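Local coordinates for calcineurin-like phosphoesterase domain-containing protein (Aquifex aeolicus, PDB 1XM7), which is of unknown function but belongs to the calcineurin-like phosphoesterase family and is therefore probably a hydrolase, at residues Thr35-Val40 against Asp45-Leu50; Tyr99-His104 against Arg132-Lys137. All coordinates share one frame; numbering follows the deposited sequence.

Contact 1. Residues Thr35-Val40 against Asp45-Leu50; sequences TNLLKV and DTLYHL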
loop_
_atom_site.group_PDB
_atom_site.type_symbol
_atom_site.label_atom_id
_atom_site.label_comp_id
_atom_site.label_asym_id
_atom_site.label_seq_id
_atom_site.Cartn_x
_atom_site.Cartn_y
_atom_site.Cartn_z
ATOM N N THR A 35 -6.446 -12.860 5.763
ATOM C CA THR A 35 -7.519 -13.039 6.712
ATOM C C THR A 35 -8.139 -11.695 7.041
ATOM O O THR A 35 -9.354 -11.528 6.941
ATOM C CB THR A 35 -7.005 -13.696 7.999
ATOM O OG1 THR A 35 -6.703 -15.070 7.733
ATOM C CG2 THR A 35 -8.050 -13.619 9.099
ATOM N N ASN A 36 -7.300 -10.730 7.408
ATOM C CA ASN A 36 -7.780 -9.392 7.762
ATOM C C ASN A 36 -8.486 -8.670 6.631
ATOM O O ASN A 36 -9.266 -7.747 6.866
ATOM C CB ASN A 36 -6.625 -8.539 8.284
ATOM C CG ASN A 36 -6.194 -8.943 9.690
ATOM O OD1 ASN A 36 -5.033 -8.778 10.068
ATOM N ND2 ASN A 36 -7.135 -9.466 10.476
ATOM N N LEU A 37 -8.210 -9.085 5.401
ATOM C CA LEU A 37 -8.860 -8.478 4.252
ATOM C C LEU A 37 -10.174 -9.193 4.074
ATOM O O LEU A 37 -11.184 -8.588 3.714
ATOM C CB LEU A 37 -8.029 -8.659 2.986
ATOM C CG LEU A 37 -6.740 -7.852 2.898
ATOM C CD1 LEU A 37 -5.991 -8.298 1.666
ATOM C CD2 LEU A 37 -7.039 -6.355 2.850
ATOM N N LEU A 38 -10.145 -10.493 4.338
ATOM C CA LEU A 38 -11.329 -11.323 4.203
ATOM C C LEU A 38 -12.491 -10.794 5.034
ATOM O O LEU A 38 -13.612 -10.629 4.534
ATOM C CB LEU A 38 -11.019 -12.754 4.637
ATOM C CG LEU A 38 -11.793 -13.861 3.915
ATOM C CD1 LEU A 38 -11.557 -15.178 4.638
ATOM C CD2 LEU A 38 -13.274 -13.543 3.872
ATOM N N LYS A 39 -12.226 -10.525 6.306
ATOM C CA LYS A 39 -13.284 -10.053 7.175
ATOM C C LYS A 39 -13.431 -8.556 7.202
ATOM O O LYS A 39 -13.365 -7.939 8.255
ATOM C CB LYS A 39 -13.090 -10.592 8.595
ATOM C CG LYS A 39 -11.681 -10.539 9.134
ATOM C CD LYS A 39 -11.644 -11.278 10.463
ATOM C CE LYS A 39 -10.282 -11.222 11.117
ATOM N NZ LYS A 39 -10.386 -11.667 12.531
ATOM N N VAL A 40 -13.669 -7.976 6.037
ATOM C CA VAL A 40 -13.807 -6.537 5.932
ATOM C C VAL A 40 -14.332 -6.142 4.546
ATOM O O VAL A 40 -15.321 -5.409 4.426
ATOM C CB VAL A 40 -12.440 -5.879 6.236
ATOM C CG1 VAL A 40 -12.136 -4.757 5.256
ATOM C CG2 VAL A 40 -12.435 -5.375 7.663
ATOM N N ASP A 45 -16.877 -2.530 -2.137
ATOM C CA ASP A 45 -15.715 -1.824 -1.623
ATOM C C ASP A 45 -14.640 -1.751 -2.700
ATOM O O ASP A 45 -14.775 -2.343 -3.774
ATOM C CB ASP A 45 -15.152 -2.564 -0.407
ATOM C CG ASP A 45 -16.126 -2.616 0.754
ATOM O OD1 ASP A 45 -15.885 -3.402 1.694
ATOM O OD2 ASP A 45 -17.124 -1.866 0.730
ATOM N N THR A 46 -13.572 -1.014 -2.403
ATOM C CA THR A 46 -12.443 -0.877 -3.315
ATOM C C THR A 46 -11.174 -0.866 -2.485
ATOM O O THR A 46 -11.031 -0.060 -1.562
ATOM C CB THR A 46 -12.503 0.429 -4.138
ATOM O OG1 THR A 46 -13.694 0.428 -4.938
ATOM C CG2 THR A 46 -11.277 0.542 -5.056
ATOM N N LEU A 47 -10.260 -1.773 -2.820
ATOM C CA LEU A 47 -8.986 -1.905 -2.120
ATOM C C LEU A 47 -7.815 -1.378 -2.939
ATOM O O LEU A 47 -7.593 -1.793 -4.080
ATOM C CB LEU A 47 -8.738 -3.376 -1.775
ATOM C CG LEU A 47 -7.394 -3.780 -1.158
ATOM C CD1 LEU A 47 -7.213 -3.139 0.213
ATOM C CD2 LEU A 47 -7.343 -5.295 -1.038
ATOM N N TYR A 48 -7.067 -0.456 -2.352
ATOM C CA TYR A 48 -5.896 0.101 -3.015
ATOM C C TYR A 48 -4.618 -0.542 -2.467
ATOM O O TYR A 48 -4.354 -0.501 -1.261
ATOM C CB TYR A 48 -5.823 1.625 -2.812
ATOM C CG TYR A 48 -6.911 2.402 -3.529
ATOM C CD1 TYR A 48 -8.176 2.570 -2.957
ATOM C CD2 TYR A 48 -6.691 2.921 -4.806
ATOM C CE1 TYR A 48 -9.202 3.235 -3.648
ATOM C CE2 TYR A 48 -7.704 3.583 -5.505
ATOM C CZ TYR A 48 -8.955 3.736 -4.922
ATOM O OH TYR A 48 -9.949 4.391 -5.617
ATOM N N HIS A 49 -3.842 -1.159 -3.357
ATOM C CA HIS A 49 -2.578 -1.778 -2.980
ATOM C C HIS A 49 -1.526 -0.798 -3.482
ATOM O O HIS A 49 -1.386 -0.584 -4.682
ATOM C CB HIS A 49 -2.405 -3.128 -3.663
ATOM C CG HIS A 49 -1.300 -3.950 -3.083
ATOM N ND1 HIS A 49 -0.009 -3.480 -2.964
ATOM C CD2 HIS A 49 -1.295 -5.205 -2.576
ATOM C CE1 HIS A 49 0.745 -4.413 -2.409
ATOM N NE2 HIS A 49 -0.011 -5.468 -2.165
ATOM N N LEU A 50 -0.785 -0.195 -2.563
ATOM C CA LEU A 50 0.190 0.812 -2.951
ATOM C C LEU A 50 1.641 0.366 -3.121
ATOM O O LEU A 50 2.556 1.126 -2.827
ATOM C CB LEU A 50 0.099 1.993 -1.972
ATOM C CG LEU A 50 -1.346 2.454 -1.675
ATOM C CD1 LEU A 50 -1.315 3.668 -0.781
ATOM C CD2 LEU A 50 -2.092 2.779 -2.957
#
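The carboxylate of Asp-45, set just before its strand, is gripped at both oxygens while one of them lies beside the carbonyl of Val-40. OD1 accepts a hydrogen bond from the backbone N of Lys-42, in the connecting turn, and OD2 one from the backbone N of Met-3, so a bond at each oxygen restrains the rotation of the carboxylate. Asp-45 OD1 comes within 3.4 Å of Val-40 O; both are acceptors, and no bond joins them. Lys-42 serves both acceptors, its NZ donating to Val-40 O and its backbone N to Asp-45 OD1.

The apolar half of the contact is a meeting of two leucines at about a right angle. Leu-37 CD2 lies 4.0 Å from Leu-47 CD2 and 4.2 Å from Leu-47 CD1, so a single methyl of the helix residue rests against the forked end of the strand residue. With CG anti to the backbone N (chi1 174°), Leu-47 presents that fork to the helix. Between the two halves the chain leaves the helix through an inverse gamma turn centred on Lys-39, closed by a weak bond from Val-40 N to Leu-38 O of 3.0 Å.

Helix 29-38 lies in the beta-alpha-beta connection between the adjacent parallel strands 4-7 and 46-49. Trp-67 of helix 63-69 touches both leucines, and Tyr-5 of strand 4-7 meets Val-40, Asp-45 and Leu-47, while strand 73-77 pairs with strand 46-49 along its other edge.

Contact 2. Residues Tyr99-His104 against Arg132-Lys137; sequences YKIIEH and REIYFK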
loop_
_atom_site.group_PDB
_atom_site.type_symbol
_atom_site.label_atom_id
_atom_site.label_comp_id
_atom_site.label_asym_id
_atom_site.label_seq_id
_atom_site.Cartn_x
_atom_site.Cartn_y
_atom_site.Cartn_z
ATOM N N TYR A 99 1.384 6.733 -9.611
ATOM C CA TYR A 99 0.525 7.381 -8.626
ATOM C C TYR A 99 -0.906 7.382 -9.100
ATOM O O TYR A 99 -1.197 7.019 -10.233
ATOM C CB TYR A 99 0.935 8.832 -8.408
ATOM C CG TYR A 99 0.520 9.723 -9.554
ATOM C CD1 TYR A 99 1.208 9.705 -10.760
ATOM C CD2 TYR A 99 -0.596 10.550 -9.447
ATOM C CE1 TYR A 99 0.799 10.485 -11.834
ATOM C CE2 TYR A 99 -1.019 11.334 -10.517
ATOM C CZ TYR A 99 -0.317 11.295 -11.705
ATOM O OH TYR A 99 -0.731 12.058 -12.767
ATOM N N LYS A 100 -1.799 7.818 -8.225
ATOM C CA LYS A 100 -3.210 7.906 -8.556
ATOM C C LYS A 100 -3.790 8.938 -7.626
ATOM O O LYS A 100 -3.485 8.954 -6.435
ATOM C CB LYS A 100 -3.915 6.567 -8.332
ATOM C CG LYS A 100 -5.091 6.303 -9.267
ATOM C CD LYS A 100 -6.334 7.075 -8.888
ATOM C CE LYS A 100 -7.526 6.624 -9.729
ATOM N NZ LYS A 100 -7.289 6.890 -11.177
ATOM N N ILE A 101 -4.612 9.818 -8.174
ATOM C CA ILE A 101 -5.232 10.832 -7.359
ATOM C C ILE A 101 -6.722 10.573 -7.247
ATOM O O ILE A 101 -7.401 10.288 -8.237
ATOM C CB ILE A 101 -4.978 12.229 -7.933
ATOM C CG1 ILE A 101 -3.492 12.552 -7.803
ATOM C CG2 ILE A 101 -5.804 13.256 -7.189
ATOM C CD1 ILE A 101 -3.084 13.856 -8.418
ATOM N N ILE A 102 -7.212 10.634 -6.016
ATOM C CA ILE A 102 -8.626 10.426 -5.756
ATOM C C ILE A 102 -9.107 11.538 -4.833
ATOM O O ILE A 102 -8.301 12.173 -4.148
ATOM C CB ILE A 102 -8.901 9.029 -5.110
ATOM C CG1 ILE A 102 -8.268 8.929 -3.727
ATOM C CG2 ILE A 102 -8.333 7.929 -5.990
ATOM C CD1 ILE A 102 -8.583 7.628 -3.028
ATOM N N GLU A 103 -10.416 11.781 -4.840
ATOM C CA GLU A 103 -11.027 12.817 -4.012
ATOM C C GLU A 103 -12.006 12.143 -3.073
ATOM O O GLU A 103 -12.844 11.360 -3.504
ATOM C CB GLU A 103 -11.778 13.824 -4.884
ATOM C CG GLU A 103 -10.943 14.428 -6.005
ATOM C CD GLU A 103 -11.758 15.321 -6.933
ATOM O OE1 GLU A 103 -11.219 15.741 -7.986
ATOM O OE2 GLU A 103 -12.936 15.602 -6.607
ATOM N N HIS A 104 -11.906 12.442 -1.789
ATOM C CA HIS A 104 -12.807 11.834 -0.830
ATOM C C HIS A 104 -13.460 12.899 0.039
ATOM O O HIS A 104 -12.764 13.681 0.689
ATOM C CB HIS A 104 -12.033 10.849 0.045
ATOM C CG HIS A 104 -12.875 10.152 1.069
ATOM N ND1 HIS A 104 -12.623 10.238 2.424
ATOM C CD2 HIS A 104 -13.953 9.344 0.938
ATOM C CE1 HIS A 104 -13.511 9.513 3.080
ATOM N NE2 HIS A 104 -14.328 8.959 2.203
ATOM N N ARG A 132 6.344 14.437 -4.114
ATOM C CA ARG A 132 6.206 15.765 -3.542
ATOM C C ARG A 132 5.736 16.701 -4.650
ATOM O O ARG A 132 4.758 17.432 -4.496
ATOM C CB ARG A 132 7.547 16.258 -3.005
ATOM C CG ARG A 132 8.165 15.363 -1.961
ATOM C CD ARG A 132 9.225 16.121 -1.168
ATOM N NE ARG A 132 10.395 16.469 -1.968
ATOM C CZ ARG A 132 11.454 15.681 -2.132
ATOM N NH1 ARG A 132 11.495 14.496 -1.547
ATOM N NH2 ARG A 132 12.477 16.075 -2.879
ATOM N N GLU A 133 6.431 16.658 -5.779
ATOM C CA GLU A 133 6.085 17.512 -6.900
ATOM C C GLU A 133 4.615 17.399 -7.259
ATOM O O GLU A 133 3.913 18.412 -7.335
ATOM C CB GLU A 133 6.964 17.175 -8.105
ATOM C CG GLU A 133 7.617 18.407 -8.725
ATOM C CD GLU A 133 8.033 19.448 -7.679
ATOM O OE1 GLU A 133 8.910 19.148 -6.825
ATOM O OE2 GLU A 133 7.468 20.568 -7.714
ATOM N N ILE A 134 4.139 16.175 -7.462
ATOM C CA ILE A 134 2.730 15.953 -7.799
ATOM C C ILE A 134 1.841 16.525 -6.700
ATOM O O ILE A 134 0.889 17.264 -6.967
ATOM C CB ILE A 134 2.410 14.450 -7.927
ATOM C CG1 ILE A 134 3.023 13.884 -9.208
ATOM C CG2 ILE A 134 0.904 14.235 -7.883
ATOM C CD1 ILE A 134 2.947 12.367 -9.284
ATOM N N TYR A 135 2.164 16.164 -5.463
ATOM C CA TYR A 135 1.415 16.623 -4.310
ATOM C C TYR A 135 1.194 18.120 -4.406
ATOM O O TYR A 135 0.058 18.591 -4.348
ATOM C CB TYR A 135 2.183 16.313 -3.032
ATOM C CG TYR A 135 1.393 16.550 -1.762
ATOM C CD1 TYR A 135 0.555 15.564 -1.242
ATOM C CD2 TYR A 135 1.522 17.741 -1.052
ATOM C CE1 TYR A 135 -0.124 15.754 -0.042
ATOM C CE2 TYR A 135 0.847 17.940 0.146
ATOM C CZ TYR A 135 0.031 16.945 0.649
ATOM O OH TYR A 135 -0.603 17.133 1.859
ATOM N N PHE A 136 2.287 18.864 -4.564
ATOM C CA PHE A 136 2.217 20.321 -4.651
ATOM C C PHE A 136 1.455 20.817 -5.873
ATOM O O PHE A 136 0.552 21.649 -5.763
ATOM C CB PHE A 136 3.621 20.927 -4.678
ATOM C CG PHE A 136 4.438 20.643 -3.453
ATOM C CD1 PHE A 136 3.865 20.697 -2.183
ATOM C CD2 PHE A 136 5.805 20.366 -3.563
ATOM C CE1 PHE A 136 4.643 20.482 -1.038
ATOM C CE2 PHE A 136 6.593 20.149 -2.427
ATOM C CZ PHE A 136 6.011 20.207 -1.162
ATOM N N LYS A 137 1.842 20.305 -7.037
ATOM C CA LYS A 137 1.230 20.690 -8.303
ATOM C C LYS A 137 -0.284 20.515 -8.304
ATOM O O LYS A 137 -1.007 21.379 -8.792
ATOM C CB LYS A 137 1.842 19.869 -9.447
ATOM C CG LYS A 137 1.208 20.084 -10.827
ATOM C CD LYS A 137 1.586 18.931 -11.771
ATOM C CE LYS A 137 0.949 19.041 -13.168
ATOM N NZ LYS A 137 1.617 20.051 -14.058
#
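A helix packed on the face of a mixed sheet, near its outermost strand, makes this contact, in which Ile-134 of helix 125-137 lies against Tyr-99 and Ile-101 of strand 99-104. The helix belongs to a beta-alpha-beta crossover that joins the parallel strands 107-112 and 142-145, and Ile-134 is the helix residue that reaches the edge strand here.

The principal interaction is CH-pi. Ile-134 CD1 sits over one face of the Tyr-99 ring, 3.7 Å from its centroid and 18° off the ring normal, with its closest approach, 3.5 Å, to Tyr-99 CD1. The methyl is displaced from the middle of the ring toward the CG-CD1 bond: it is 3.6 Å from Tyr-99 CG and 3.8 Å from Tyr-99 CE1. Tyr-99 takes the first torsion that puts CG between the backbone N and the carbonyl carbon (chi1 75°), which swings the ring across the end of Ile-134 and turns its face to the methyl. Ile-101 CG1 lies at the edge of the same ring, in its plane, so the tyrosine is flanked by isoleucines at a face and at an edge.

The second branch of Ile-134 has a partner of its own. Its CG2 lies 4.0 Å from Ile-101 CD1, the two side chains running past each other in opposite directions. No hydrogen bond crosses the contact.

Antiparallel strand 107-112 lies beside strand 99-104, its Leu-110 touching Tyr-99 and its Arg-108 touching Ile-101. From the helix, Tyr-135 turns away from strand 99-104, and its OH is hydrogen-bonded to Glu-165 N, ahead of strand 166-168.

In the fold
Contact 1 is buried and contact 2 lies at the surface, yet both set a crossover helix on the outer face of a sheet. The sheets differ: strand 46-49 is an inner strand of the five-stranded one, strand 99-104 an outermost strand of the four-stranded one. Contact 1 combines leucine packing with a carboxylate held by backbone N-H groups; contact 2 is wholly apolar, carried by an isoleucine methyl over a tyrosine face. Their centres are 22 Å apart, but the sheets meet between them, where Tyr-48 OH packs 3.9 Å from Ile-102 CG2, consistent with the layered alpha-beta-beta-alpha sandwich of calcineurin-like phosphoesterases.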